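Side-chain contacts in heat-inducible transcription repressor HrcA (Thermotoga maritima, PDB 1STZ), which probably represses the class I heat shock operons, grpE-dnaK-dnaJ and groELS, acting as a DNA-binding transcription regulator: residues A53-R56 / N57-K60; M59-L62 / E63-Y67; G83-F86 / Y87-E90; V311-Y314 / D315-H318. One frame throughout, in Å; residues are numbered along the deposited sequence.

Interaction 1: residues A53-R56 / N57-K60; sequences ATIR and NDMK
A chi1 of -60° sets CG1 of Ile55 beside the backbone N and turns CG2 to the far side from it; CG2 is the branch that touches Met59. Met59, its CG set beside its own backbone N, crosses Ile55 at a slant, with Met59 SD 3.9 Å from Ile55 CG2. Both are buried: Ile55 rests on helix 39-45 and on Val22, Met59 on Ile26. One residue round from Ile55, Thr54 and Asp58 run side by side in the same direction, with Thr54 CG2 4.1 Å from Asp58 OD2. Helix 52-64 follows helix 39-45 in what fits a winged helix-turn-helix domain, and its place there is probably that of the recognition helix. The buried Asp58 carboxylate faces helix 17-33, where OD2 forms a salt bridge with Arg18 and OD1 accepts from Gln19. With an alanine in place of Asp58, the Arg18 guanidinium would probably lose this counter-charge and the Gln19 amide this acceptor. On the exposed flank Lys60 curls back through three bends, so that Arg56 O is held twice: by Lys60 N at 2.9 Å and, in the carbonyl plane, by Lys60 NZ at 3.2 Å.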
ATOM      1  N   ALA A  53      30.510 -11.534  35.300  1.00 24.76           N
ATOM      2  CA  ALA A  53      30.227 -11.300  36.718  1.00 24.50           C
ATOM      3  C   ALA A  53      29.692  -9.883  36.944  1.00 24.25           C
ATOM      4  O   ALA A  53      28.810  -9.667  37.774  1.00 24.22           O
ATOM      5  CB  ALA A  53      31.472 -11.539  37.555  1.00 24.44           C
ATOM      6  N   THR A  54      30.226  -8.928  36.187  1.00 23.96           N
ATOM      7  CA  THR A  54      29.835  -7.524  36.290  1.00 23.45           C
ATOM      8  C   THR A  54      28.393  -7.321  35.870  1.00 23.10           C
ATOM      9  O   THR A  54      27.692  -6.501  36.457  1.00 22.89           O
ATOM     10  CB  THR A  54      30.759  -6.640  35.417  1.00 23.49           C
ATOM     11  OG1 THR A  54      32.114  -6.737  35.883  1.00 23.11           O
ATOM     12  CG2 THR A  54      30.419  -5.156  35.562  1.00 23.17           C
ATOM     13  N   ILE A  55      27.958  -8.071  34.858  1.00 22.77           N
ATOM     14  CA  ILE A  55      26.592  -7.966  34.343  1.00 22.41           C
ATOM     15  C   ILE A  55      25.587  -8.514  35.349  1.00 22.27           C
ATOM     16  O   ILE A  55      24.505  -7.964  35.501  1.00 22.16           O
ATOM     17  CB  ILE A  55      26.441  -8.721  32.991  1.00 22.37           C
ATOM     18  CG1 ILE A  55      27.385  -8.154  31.919  1.00 22.37           C
ATOM     19  CG2 ILE A  55      24.998  -8.679  32.504  1.00 21.76           C
ATOM     20  CD1 ILE A  55      27.087  -6.746  31.469  1.00 22.11           C
ATOM     21  N   ARG A  56      25.942  -9.605  36.018  1.00 22.25           N
ATOM     22  CA  ARG A  56      25.090 -10.188  37.051  1.00 22.45           C
ATOM     23  C   ARG A  56      24.928  -9.239  38.236  1.00 22.46           C
ATOM     24  O   ARG A  56      23.849  -9.155  38.819  1.00 22.30           O
ATOM     25  CB  ARG A  56      25.666 -11.513  37.549  1.00 22.32           C
ATOM     26  CG  ARG A  56      25.564 -12.667  36.563  1.00 22.93           C
ATOM     27  CD  ARG A  56      26.188 -13.964  37.094  1.00 24.18           C
ATOM     28  NE  ARG A  56      25.623 -14.294  38.405  1.00 25.11           N
ATOM     29  CZ  ARG A  56      26.305 -14.624  39.502  1.00 24.99           C
ATOM     30  NH1 ARG A  56      27.632 -14.721  39.500  1.00 26.21           N
ATOM     31  NH2 ARG A  56      25.638 -14.876  40.625  1.00 24.96           N
ATOM     32  N   ASN A  57      26.013  -8.547  38.591  1.00 22.57           N
ATOM     33  CA  ASN A  57      25.994  -7.549  39.663  1.00 22.58           C
ATOM     34  C   ASN A  57      25.105  -6.362  39.317  1.00 22.57           C
ATOM     35  O   ASN A  57      24.470  -5.782  40.188  1.00 22.19           O
ATOM     36  CB  ASN A  57      27.406  -7.034  39.957  1.00 22.51           C
ATOM     37  CG  ASN A  57      28.176  -7.940  40.887  1.00 22.85           C
ATOM     38  OD1 ASN A  57      29.196  -8.519  40.503  1.00 23.33           O
ATOM     39  ND2 ASN A  57      27.704  -8.063  42.121  1.00 22.76           N
ATOM     40  N   ASP A  58      25.097  -5.994  38.040  1.00 22.78           N
ATOM     41  CA  ASP A  58      24.231  -4.931  37.545  1.00 23.06           C
ATOM     42  C   ASP A  58      22.786  -5.395  37.580  1.00 22.65           C
ATOM     43  O   ASP A  58      21.894  -4.616  37.893  1.00 22.37           O
ATOM     44  CB  ASP A  58      24.601  -4.550  36.112  1.00 23.22           C
ATOM     45  CG  ASP A  58      25.985  -3.971  36.003  1.00 24.20           C
ATOM     46  OD1 ASP A  58      26.535  -3.528  37.034  1.00 26.28           O
ATOM     47  OD2 ASP A  58      26.610  -3.929  34.921  1.00 26.22           O
ATOM     48  N   MET A  59      22.574  -6.670  37.260  1.00 22.56           N
ATOM     49  CA  MET A  59      21.250  -7.275  37.269  1.00 22.36           C
ATOM     50  C   MET A  59      20.695  -7.432  38.687  1.00 22.39           C
ATOM     51  O   MET A  59      19.476  -7.432  38.877  1.00 22.43           O
ATOM     52  CB  MET A  59      21.275  -8.624  36.544  1.00 22.31           C
ATOM     53  CG  MET A  59      21.306  -8.459  35.014  1.00 22.71           C
ATOM     54  SD  MET A  59      21.672  -9.944  34.090  1.00 20.86           S
ATOM     55  CE  MET A  59      20.082 -10.670  34.062  1.00 22.18           C
ATOM     56  N   LYS A  60      21.583  -7.550  39.671  1.00 22.23           N
ATOM     57  CA  LYS A  60      21.186  -7.581  41.078  1.00 22.35           C
ATOM     58  C   LYS A  60      20.708  -6.184  41.488  1.00 21.89           C
ATOM     59  O   LYS A  60      19.675  -6.035  42.144  1.00 21.28           O
ATOM     60  CB  LYS A  60      22.352  -8.031  41.970  1.00 22.95           C
ATOM     61  CG  LYS A  60      22.118  -9.346  42.734  1.00 24.99           C
ATOM     62  CD  LYS A  60      22.310 -10.580  41.841  1.00 27.43           C
ATOM     63  CE  LYS A  60      21.026 -10.971  41.098  1.00 28.68           C
ATOM     64  NZ  LYS A  60      21.064 -10.590  39.640  1.00 31.02           N
TER

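Interaction 2: residues M59-L62 / E63-Y67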
ATOM      1  N   MET A  59      22.574  -6.670  37.260  1.00 22.56           N
ATOM      2  CA  MET A  59      21.250  -7.275  37.269  1.00 22.36           C
ATOM      3  C   MET A  59      20.695  -7.432  38.687  1.00 22.39           C
ATOM      4  O   MET A  59      19.476  -7.432  38.877  1.00 22.43           O
ATOM      5  CB  MET A  59      21.275  -8.624  36.544  1.00 22.31           C
ATOM      6  CG  MET A  59      21.306  -8.459  35.014  1.00 22.71           C
ATOM      7  SD  MET A  59      21.672  -9.944  34.090  1.00 20.86           S
ATOM      8  CE  MET A  59      20.082 -10.670  34.062  1.00 22.18           C
ATOM      9  N   LYS A  60      21.583  -7.550  39.671  1.00 22.23           N
ATOM     10  CA  LYS A  60      21.186  -7.581  41.078  1.00 22.35           C
ATOM     11  C   LYS A  60      20.708  -6.184  41.488  1.00 21.89           C
ATOM     12  O   LYS A  60      19.675  -6.035  42.144  1.00 21.28           O
ATOM     13  CB  LYS A  60      22.352  -8.031  41.970  1.00 22.95           C
ATOM     14  CG  LYS A  60      22.118  -9.346  42.734  1.00 24.99           C
ATOM     15  CD  LYS A  60      22.310 -10.580  41.841  1.00 27.43           C
ATOM     16  CE  LYS A  60      21.026 -10.971  41.098  1.00 28.68           C
ATOM     17  NZ  LYS A  60      21.064 -10.590  39.640  1.00 31.02           N
ATOM     18  N   LYS A  61      21.467  -5.165  41.086  1.00 21.30           N
ATOM     19  CA  LYS A  61      21.079  -3.780  41.328  1.00 21.23           C
ATOM     20  C   LYS A  61      19.755  -3.421  40.635  1.00 20.68           C
ATOM     21  O   LYS A  61      18.928  -2.714  41.194  1.00 20.46           O
ATOM     22  CB  LYS A  61      22.193  -2.834  40.879  1.00 21.20           C
ATOM     23  CG  LYS A  61      21.926  -1.364  41.187  1.00 22.35           C
ATOM     24  CD  LYS A  61      23.181  -0.517  40.961  1.00 24.79           C
ATOM     25  CE  LYS A  61      23.087   0.846  41.636  1.00 26.07           C
ATOM     26  NZ  LYS A  61      24.323   1.659  41.416  1.00 27.50           N
ATOM     27  N   LEU A  62      19.553  -3.920  39.422  1.00 20.82           N
ATOM     28  CA  LEU A  62      18.340  -3.618  38.658  1.00 20.54           C
ATOM     29  C   LEU A  62      17.109  -4.214  39.335  1.00 20.54           C
ATOM     30  O   LEU A  62      16.035  -3.594  39.378  1.00 20.05           O
ATOM     31  CB  LEU A  62      18.468  -4.158  37.238  1.00 20.51           C
ATOM     32  CG  LEU A  62      19.415  -3.382  36.317  1.00 21.56           C
ATOM     33  CD1 LEU A  62      19.570  -4.113  34.986  1.00 22.51           C
ATOM     34  CD2 LEU A  62      18.929  -1.956  36.097  1.00 21.44           C
ATOM     35  N   GLU A  63      17.276  -5.426  39.844  1.00 20.39           N
ATOM     36  CA  GLU A  63      16.242  -6.113  40.597  1.00 21.32           C
ATOM     37  C   GLU A  63      15.984  -5.456  41.966  1.00 20.81           C
ATOM     38  O   GLU A  63      14.842  -5.361  42.406  1.00 21.58           O
ATOM     39  CB  GLU A  63      16.645  -7.571  40.796  1.00 21.62           C
ATOM     40  CG  GLU A  63      15.691  -8.333  41.686  1.00 24.67           C
ATOM     41  CD  GLU A  63      15.830  -9.827  41.543  1.00 28.99           C
ATOM     42  OE1 GLU A  63      14.908 -10.533  41.994  1.00 31.98           O
ATOM     43  OE2 GLU A  63      16.856 -10.296  40.994  1.00 31.86           O
ATOM     44  N   TYR A  64      17.041  -5.001  42.626  1.00 19.92           N
ATOM     45  CA  TYR A  64      16.907  -4.299  43.892  1.00 19.75           C
ATOM     46  C   TYR A  64      16.096  -3.002  43.725  1.00 19.66           C
ATOM     47  O   TYR A  64      15.337  -2.627  44.620  1.00 18.74           O
ATOM     48  CB  TYR A  64      18.304  -4.019  44.487  1.00 20.03           C
ATOM     49  CG  TYR A  64      18.283  -3.297  45.806  1.00 19.17           C
ATOM     50  CD1 TYR A  64      18.278  -3.997  47.009  1.00 19.57           C
ATOM     51  CD2 TYR A  64      18.265  -1.906  45.855  1.00 20.11           C
ATOM     52  CE1 TYR A  64      18.261  -3.320  48.229  1.00 19.52           C
ATOM     53  CE2 TYR A  64      18.250  -1.218  47.073  1.00 19.31           C
ATOM     54  CZ  TYR A  64      18.234  -1.931  48.247  1.00 19.32           C
ATOM     55  OH  TYR A  64      18.212  -1.257  49.443  1.00 21.79           O
ATOM     56  N   LEU A  65      16.245  -2.336  42.576  1.00 19.29           N
ATOM     57  CA  LEU A  65      15.542  -1.082  42.304  1.00 19.57           C
ATOM     58  C   LEU A  65      14.189  -1.294  41.625  1.00 19.65           C
ATOM     59  O   LEU A  65      13.470  -0.333  41.363  1.00 19.97           O
ATOM     60  CB  LEU A  65      16.408  -0.162  41.450  1.00 19.57           C
ATOM     61  CG  LEU A  65      17.719   0.282  42.102  1.00 20.73           C
ATOM     62  CD1 LEU A  65      18.502   1.142  41.120  1.00 21.36           C
ATOM     63  CD2 LEU A  65      17.469   1.028  43.400  1.00 20.70           C
ATOM     64  N   GLY A  66      13.850  -2.549  41.348  1.00 19.89           N
ATOM     65  CA  GLY A  66      12.515  -2.925  40.897  1.00 19.84           C
ATOM     66  C   GLY A  66      12.280  -2.886  39.400  1.00 19.79           C
ATOM     67  O   GLY A  66      11.130  -2.876  38.974  1.00 20.63           O
ATOM     68  N   TYR A  67      13.353  -2.860  38.612  1.00 19.41           N
ATOM     69  CA  TYR A  67      13.275  -2.784  37.150  1.00 19.34           C
ATOM     70  C   TYR A  67      13.029  -4.136  36.491  1.00 19.41           C
ATOM     71  O   TYR A  67      12.507  -4.193  35.372  1.00 20.07           O
ATOM     72  CB  TYR A  67      14.561  -2.172  36.575  1.00 19.04           C
ATOM     73  CG  TYR A  67      14.682  -0.684  36.825  1.00 18.71           C
ATOM     74  CD1 TYR A  67      15.624  -0.169  37.708  1.00 17.92           C
ATOM     75  CD2 TYR A  67      13.827   0.206  36.190  1.00 18.58           C
ATOM     76  CE1 TYR A  67      15.716   1.198  37.932  1.00 18.85           C
ATOM     77  CE2 TYR A  67      13.915   1.572  36.411  1.00 18.95           C
ATOM     78  CZ  TYR A  67      14.851   2.057  37.271  1.00 19.87           C
ATOM     79  OH  TYR A  67      14.908   3.409  37.475  1.00 22.22           O
TER
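Leu62 and Tyr67 form the close-packed side of this helix end. Their side chains cross at about a right angle, with Leu62 CD2 4.1 Å from Tyr67 CD1, and Leu62 goes on to pack against Val22 and Leu23 of helix 17-33. Tyr67 also closes on the backbone: its N-H reaches Leu62 O at 2.9 Å (N-H...O angle 156°), and the same oxygen lies at the edge of its ring, 3.8 Å from CD1. That bond belongs to a Schellman motif, in which Gly66 takes a positive phi of 89°, a value that favours glycine, and ends helix 52-64. The chain then turns into strand 68-69, the first strand of a two-stranded hairpin that would be the wing, while the Tyr67 ring has a cation-pi partner in Lys82. The outer side is looser. Lys60 NZ stays 4.4 Å from Glu63 OE2, beyond salt-bridge range; the amine is engaged one turn back, and the carboxylate makes a long, weak ion pair with Arg77. Lys61 and Leu65 only brush, CG to CD1 at 4.2 Å, and the exposed Tyr64 leads its ring away from the preceding turn.

Interaction 3: residues G83-F86 / Y87-E90; sequences GLRF and YYEE
Arg85 reaches Glu89, one turn further along helix 81-94, by folding its chain. From CB the chain sets out with CG anti to the backbone N; the bend at chi2 (56°) then brings CD against the glutamate, 3.7 Å from Glu89 OE2 and 3.8 Å from Glu89 CG. A second bend, at chi3 (63°), sends NE and the guanidinium onward, and NE is hydrogen-bonded elsewhere in the structure. At the tip, Arg85 NH1 meets Glu89 OE2 at 2.9 Å, a salt bridge. OE2 lies in the guanidinium plane, and the carboxylate is turned almost flat with it. NH1 also comes within 3.6 Å of Tyr88 CD2; here ring and guanidinium stand nearly perpendicular, 85° apart. The other terminal nitrogen, NH2, makes a salt bridge to Glu278. Helix 81-94 comes directly after the probable wing and lies between the presumed DNA-binding part and the rest, with Phe86 and Tyr87 against helix 17-33 and Leu84 and Tyr88 against strand 272-275. A leucine in place of Arg85 would probably leave the carboxylates of Glu89 and Glu278 without their shared positive partner. On another flank, Glu90 lays its methylene over one face of Phe86 in a CH-pi contact: Glu90 CG is 4.1 Å from the centroid of the Phe86 ring, displaced toward the rim, and closest to CZ at 3.8 Å.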
ATOM      1  N   GLY A  83      10.529  -1.357  34.461  1.00 19.16           N
ATOM      2  CA  GLY A  83      11.526  -1.586  33.432  1.00 19.09           C
ATOM      3  C   GLY A  83      11.020  -1.345  32.035  1.00 18.46           C
ATOM      4  O   GLY A  83      11.750  -0.848  31.188  1.00 19.06           O
ATOM      5  N   LEU A  84       9.772  -1.697  31.779  1.00 18.51           N
ATOM      6  CA  LEU A  84       9.166  -1.387  30.488  1.00 18.86           C
ATOM      7  C   LEU A  84       9.049   0.120  30.272  1.00 18.46           C
ATOM      8  O   LEU A  84       9.301   0.591  29.183  1.00 19.22           O
ATOM      9  CB  LEU A  84       7.806  -2.060  30.333  1.00 18.75           C
ATOM     10  CG  LEU A  84       7.881  -3.577  30.310  1.00 19.28           C
ATOM     11  CD1 LEU A  84       6.458  -4.162  30.413  1.00 21.97           C
ATOM     12  CD2 LEU A  84       8.582  -4.069  29.063  1.00 20.68           C
ATOM     13  N   ARG A  85       8.667   0.859  31.312  1.00 18.42           N
ATOM     14  CA  ARG A  85       8.567   2.317  31.255  1.00 18.50           C
ATOM     15  C   ARG A  85       9.934   2.918  31.003  1.00 18.75           C
ATOM     16  O   ARG A  85      10.064   3.811  30.194  1.00 18.22           O
ATOM     17  CB  ARG A  85       7.959   2.871  32.541  1.00 17.81           C
ATOM     18  CG  ARG A  85       8.051   4.390  32.781  1.00 18.68           C
ATOM     19  CD  ARG A  85       7.477   5.302  31.711  1.00 17.80           C
ATOM     20  NE  ARG A  85       6.041   5.129  31.528  1.00 18.21           N
ATOM     21  CZ  ARG A  85       5.303   5.821  30.677  1.00 17.13           C
ATOM     22  NH1 ARG A  85       5.829   6.775  29.915  1.00 15.74           N
ATOM     23  NH2 ARG A  85       4.014   5.579  30.605  1.00 18.29           N
ATOM     24  N   PHE A  86      10.957   2.410  31.682  1.00 19.27           N
ATOM     25  CA  PHE A  86      12.318   2.911  31.481  1.00 19.33           C
ATOM     26  C   PHE A  86      12.707   2.733  30.020  1.00 18.78           C
ATOM     27  O   PHE A  86      13.220   3.646  29.411  1.00 18.30           O
ATOM     28  CB  PHE A  86      13.313   2.175  32.384  1.00 19.79           C
ATOM     29  CG  PHE A  86      14.754   2.505  32.087  1.00 21.11           C
ATOM     30  CD1 PHE A  86      15.364   3.582  32.700  1.00 22.28           C
ATOM     31  CD2 PHE A  86      15.479   1.753  31.167  1.00 22.26           C
ATOM     32  CE1 PHE A  86      16.697   3.897  32.419  1.00 23.51           C
ATOM     33  CE2 PHE A  86      16.803   2.049  30.892  1.00 23.44           C
ATOM     34  CZ  PHE A  86      17.411   3.123  31.515  1.00 23.39           C
ATOM     35  N   TYR A  87      12.427   1.553  29.462  1.00 18.75           N
ATOM     36  CA  TYR A  87      12.767   1.251  28.067  1.00 18.32           C
ATOM     37  C   TYR A  87      12.081   2.229  27.124  1.00 17.90           C
ATOM     38  O   TYR A  87      12.734   2.838  26.293  1.00 17.61           O
ATOM     39  CB  TYR A  87      12.381  -0.181  27.711  1.00 18.71           C
ATOM     40  CG  TYR A  87      12.518  -0.531  26.250  1.00 19.44           C
ATOM     41  CD1 TYR A  87      13.750  -0.886  25.709  1.00 20.77           C
ATOM     42  CD2 TYR A  87      11.408  -0.527  25.408  1.00 22.01           C
ATOM     43  CE1 TYR A  87      13.876  -1.214  24.348  1.00 21.78           C
ATOM     44  CE2 TYR A  87      11.518  -0.858  24.059  1.00 21.14           C
ATOM     45  CZ  TYR A  87      12.751  -1.203  23.533  1.00 22.76           C
ATOM     46  OH  TYR A  87      12.853  -1.528  22.189  1.00 22.94           O
ATOM     47  N   TYR A  88      10.771   2.400  27.278  1.00 17.05           N
ATOM     48  CA  TYR A  88      10.001   3.348  26.460  1.00 16.36           C
ATOM     49  C   TYR A  88      10.569   4.777  26.493  1.00 16.65           C
ATOM     50  O   TYR A  88      10.685   5.416  25.444  1.00 15.91           O
ATOM     51  CB  TYR A  88       8.534   3.375  26.905  1.00 15.87           C
ATOM     52  CG  TYR A  88       7.666   4.388  26.195  1.00 15.42           C
ATOM     53  CD1 TYR A  88       7.228   4.173  24.899  1.00 17.04           C
ATOM     54  CD2 TYR A  88       7.281   5.560  26.823  1.00 14.68           C
ATOM     55  CE1 TYR A  88       6.440   5.124  24.233  1.00 17.50           C
ATOM     56  CE2 TYR A  88       6.485   6.495  26.187  1.00 15.37           C
ATOM     57  CZ  TYR A  88       6.064   6.273  24.892  1.00 15.55           C
ATOM     58  OH  TYR A  88       5.278   7.207  24.260  1.00 18.25           O
ATOM     59  N   GLU A  89      10.883   5.277  27.684  1.00 17.28           N
ATOM     60  CA  GLU A  89      11.423   6.631  27.832  1.00 18.77           C
ATOM     61  C   GLU A  89      12.747   6.798  27.084  1.00 18.98           C
ATOM     62  O   GLU A  89      13.001   7.844  26.502  1.00 18.85           O
ATOM     63  CB  GLU A  89      11.638   6.984  29.310  1.00 19.18           C
ATOM     64  CG  GLU A  89      10.360   7.178  30.120  1.00 20.76           C
ATOM     65  CD  GLU A  89       9.528   8.345  29.626  1.00 22.61           C
ATOM     66  OE1 GLU A  89      10.086   9.453  29.425  1.00 24.98           O
ATOM     67  OE2 GLU A  89       8.309   8.164  29.439  1.00 23.22           O
ATOM     68  N   GLU A  90      13.582   5.765  27.104  1.00 19.96           N
ATOM     69  CA  GLU A  90      14.869   5.810  26.419  1.00 21.41           C
ATOM     70  C   GLU A  90      14.705   5.732  24.902  1.00 21.74           C
ATOM     71  O   GLU A  90      15.457   6.377  24.179  1.00 22.05           O
ATOM     72  CB  GLU A  90      15.798   4.696  26.914  1.00 21.70           C
ATOM     73  CG  GLU A  90      16.344   4.936  28.324  1.00 24.28           C
ATOM     74  CD  GLU A  90      17.310   6.121  28.418  1.00 26.05           C
ATOM     75  OE1 GLU A  90      17.964   6.473  27.397  1.00 25.87           O
ATOM     76  OE2 GLU A  90      17.423   6.703  29.529  1.00 27.41           O
TER

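Interaction 4: residues V311-Y314 / D315-H318; sequences VTKY and DRNH
The Arg316 guanidinium carries Lys313 on one face, with Asn317 and Thr312 at its edge. Over the face lies Lys313 CB, 3.9 Å from Arg316 CZ and shifted toward the rim, with the extended lysine chain continuing past so that its CD comes to 3.8 Å from Arg316 NH1. At the edge, NE and NH2 both donate to Asn317 OD1, each at 3.1 Å, a side-on grip by two nitrogens on one oxygen; the NH2 bond falls on a lone pair of OD1, the NE bond is tilted from the carbonyl plane. Thr312 OG1 also lies near the guanidinium plane, 3.6 Å from Arg316 NH2. A second flat group, the Tyr314 ring, has Thr312 CG2 over the centre of one face.

The other end of the Asn317 amide is held as well. Its ND2 donates to Thr312 OG1 at 2.9 Å, the oxygen 20° out of the amide plane. Thr312 offers OG1 because chi1 of -175° places it anti to the backbone N. These bonds fix the rotation of the buried amide. They tie the loop after strand 299-309 to the first turn of helix 314-334, in a C-terminal domain whose family is grouped with the GAF domains. Lys313 stands at the N-cap position and is the centre of an inverse gamma turn; its O accepts from Asn317 N at 3.0 Å. Tyr314 OH reaches back to Lys310 O, and Asp315 OD1 bonds Ser95. Beyond the contact, Glu180 of the second subunit packs on Arg316, whose NH1 makes a long, weak ion pair with Glu132.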
ATOM      1  N   VAL A 311       4.235  -6.552  26.283  1.00 17.49           N
ATOM      2  CA  VAL A 311       5.396  -7.128  25.621  1.00 18.26           C
ATOM      3  C   VAL A 311       5.274  -6.841  24.133  1.00 18.14           C
ATOM      4  O   VAL A 311       4.774  -7.656  23.359  1.00 18.38           O
ATOM      5  CB  VAL A 311       5.539  -8.659  25.883  1.00 18.88           C
ATOM      6  CG1 VAL A 311       6.883  -9.158  25.372  1.00 20.04           C
ATOM      7  CG2 VAL A 311       5.369  -8.982  27.382  1.00 19.72           C
ATOM      8  N   THR A 312       5.697  -5.646  23.739  1.00 17.91           N
ATOM      9  CA  THR A 312       5.467  -5.166  22.381  1.00 17.99           C
ATOM     10  C   THR A 312       6.570  -4.220  21.947  1.00 18.73           C
ATOM     11  O   THR A 312       7.350  -3.726  22.772  1.00 20.32           O
ATOM     12  CB  THR A 312       4.073  -4.475  22.313  1.00 17.76           C
ATOM     13  OG1 THR A 312       3.757  -4.089  20.969  1.00 18.29           O
ATOM     14  CG2 THR A 312       4.047  -3.155  23.099  1.00 15.84           C
ATOM     15  N   LYS A 313       6.634  -3.952  20.660  1.00 19.22           N
ATOM     16  CA  LYS A 313       7.641  -3.048  20.116  1.00 19.81           C
ATOM     17  C   LYS A 313       7.206  -1.596  20.280  1.00 20.15           C
ATOM     18  O   LYS A 313       6.552  -1.049  19.392  1.00 20.47           O
ATOM     19  CB  LYS A 313       7.862  -3.384  18.641  1.00 20.47           C
ATOM     20  CG  LYS A 313       8.444  -4.792  18.419  1.00 22.31           C
ATOM     21  CD  LYS A 313       8.641  -5.085  16.942  1.00 26.13           C
ATOM     22  CE  LYS A 313       9.693  -6.178  16.700  1.00 28.60           C
ATOM     23  NZ  LYS A 313       9.901  -6.416  15.236  1.00 29.83           N
ATOM     24  N   TYR A 314       7.566  -0.983  21.417  1.00 19.87           N
ATOM     25  CA  TYR A 314       7.078   0.336  21.791  1.00 19.89           C
ATOM     26  C   TYR A 314       7.431   1.444  20.787  1.00 20.67           C
ATOM     27  O   TYR A 314       6.605   2.304  20.519  1.00 20.66           O
ATOM     28  CB  TYR A 314       7.552   0.727  23.205  1.00 19.59           C
ATOM     29  CG  TYR A 314       6.807  -0.026  24.306  1.00 18.72           C
ATOM     30  CD1 TYR A 314       7.284  -1.242  24.801  1.00 17.09           C
ATOM     31  CD2 TYR A 314       5.623   0.478  24.834  1.00 17.46           C
ATOM     32  CE1 TYR A 314       6.590  -1.938  25.807  1.00 17.37           C
ATOM     33  CE2 TYR A 314       4.929  -0.193  25.824  1.00 18.15           C
ATOM     34  CZ  TYR A 314       5.409  -1.402  26.300  1.00 18.28           C
ATOM     35  OH  TYR A 314       4.680  -2.037  27.262  1.00 19.40           O
ATOM     36  N   ASP A 315       8.635   1.412  20.236  1.00 21.01           N
ATOM     37  CA  ASP A 315       9.103   2.454  19.315  1.00 21.83           C
ATOM     38  C   ASP A 315       8.282   2.379  18.034  1.00 20.62           C
ATOM     39  O   ASP A 315       7.833   3.384  17.521  1.00 20.44           O
ATOM     40  CB  ASP A 315      10.591   2.256  19.002  1.00 22.49           C
ATOM     41  CG  ASP A 315      11.290   3.523  18.516  1.00 27.31           C
ATOM     42  OD1 ASP A 315      10.658   4.439  17.955  1.00 32.56           O
ATOM     43  OD2 ASP A 315      12.526   3.670  18.632  1.00 35.82           O
ATOM     44  N   ARG A 316       8.075   1.177  17.529  1.00 20.16           N
ATOM     45  CA  ARG A 316       7.245   0.993  16.336  1.00 19.63           C
ATOM     46  C   ARG A 316       5.828   1.500  16.613  1.00 18.71           C
ATOM     47  O   ARG A 316       5.284   2.262  15.820  1.00 18.28           O
ATOM     48  CB  ARG A 316       7.256  -0.473  15.884  1.00 19.47           C
ATOM     49  CG  ARG A 316       6.349  -0.815  14.706  1.00 20.45           C
ATOM     50  CD  ARG A 316       5.884  -2.273  14.666  1.00 22.37           C
ATOM     51  NE  ARG A 316       5.176  -2.677  15.886  1.00 23.99           N
ATOM     52  CZ  ARG A 316       4.865  -3.932  16.225  1.00 25.35           C
ATOM     53  NH1 ARG A 316       5.194  -4.948  15.449  1.00 27.08           N
ATOM     54  NH2 ARG A 316       4.235  -4.177  17.369  1.00 26.40           N
ATOM     55  N   ASN A 317       5.265   1.128  17.756  1.00 18.22           N
ATOM     56  CA  ASN A 317       3.879   1.473  18.071  1.00 18.34           C
ATOM     57  C   ASN A 317       3.673   2.982  18.221  1.00 18.15           C
ATOM     58  O   ASN A 317       2.652   3.520  17.783  1.00 17.58           O
ATOM     59  CB  ASN A 317       3.389   0.769  19.343  1.00 18.25           C
ATOM     60  CG  ASN A 317       3.322  -0.733  19.200  1.00 17.51           C
ATOM     61  OD1 ASN A 317       3.518  -1.286  18.123  1.00 19.19           O
ATOM     62  ND2 ASN A 317       3.062  -1.406  20.304  1.00 19.09           N
ATOM     63  N   HIS A 318       4.629   3.641  18.866  1.00 18.12           N
ATOM     64  CA  HIS A 318       4.613   5.091  19.043  1.00 18.22           C
ATOM     65  C   HIS A 318       4.666   5.784  17.702  1.00 17.90           C
ATOM     66  O   HIS A 318       3.891   6.699  17.431  1.00 18.20           O
ATOM     67  CB  HIS A 318       5.788   5.592  19.887  1.00 18.37           C
ATOM     68  CG  HIS A 318       5.775   7.073  20.075  1.00 19.75           C
ATOM     69  ND1 HIS A 318       6.580   7.921  19.349  1.00 20.49           N
ATOM     70  CD2 HIS A 318       5.019   7.863  20.877  1.00 22.29           C
ATOM     71  CE1 HIS A 318       6.317   9.169  19.691  1.00 21.33           C
ATOM     72  NE2 HIS A 318       5.379   9.164  20.621  1.00 20.15           N
TER

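How the interactions relate
Interactions 1 and 2 follow one another along helix 52-64 and its C-terminal turn, sharing Met59 and Lys60, with centres about 9 Å apart. Interaction 2 then touches interaction 3 through Tyr67, whose CE2 lies 4.1 Å from Phe86 CB; the centres are about 14 Å apart. Interaction 3 in turn meets interaction 4, about 11 Å away centre to centre, where Tyr88 OH approaches His318 CD2 at 3.5 Å and Tyr87 CD2 approaches Tyr314 CD1 at 4.2 Å. Helix 81-94 is thus one bridge between the probable DNA-binding helix and the C-terminal domain, and helix 17-33 also reaches 311-314; interactions 1 and 4 do not touch, their centres being about 27 Å apart.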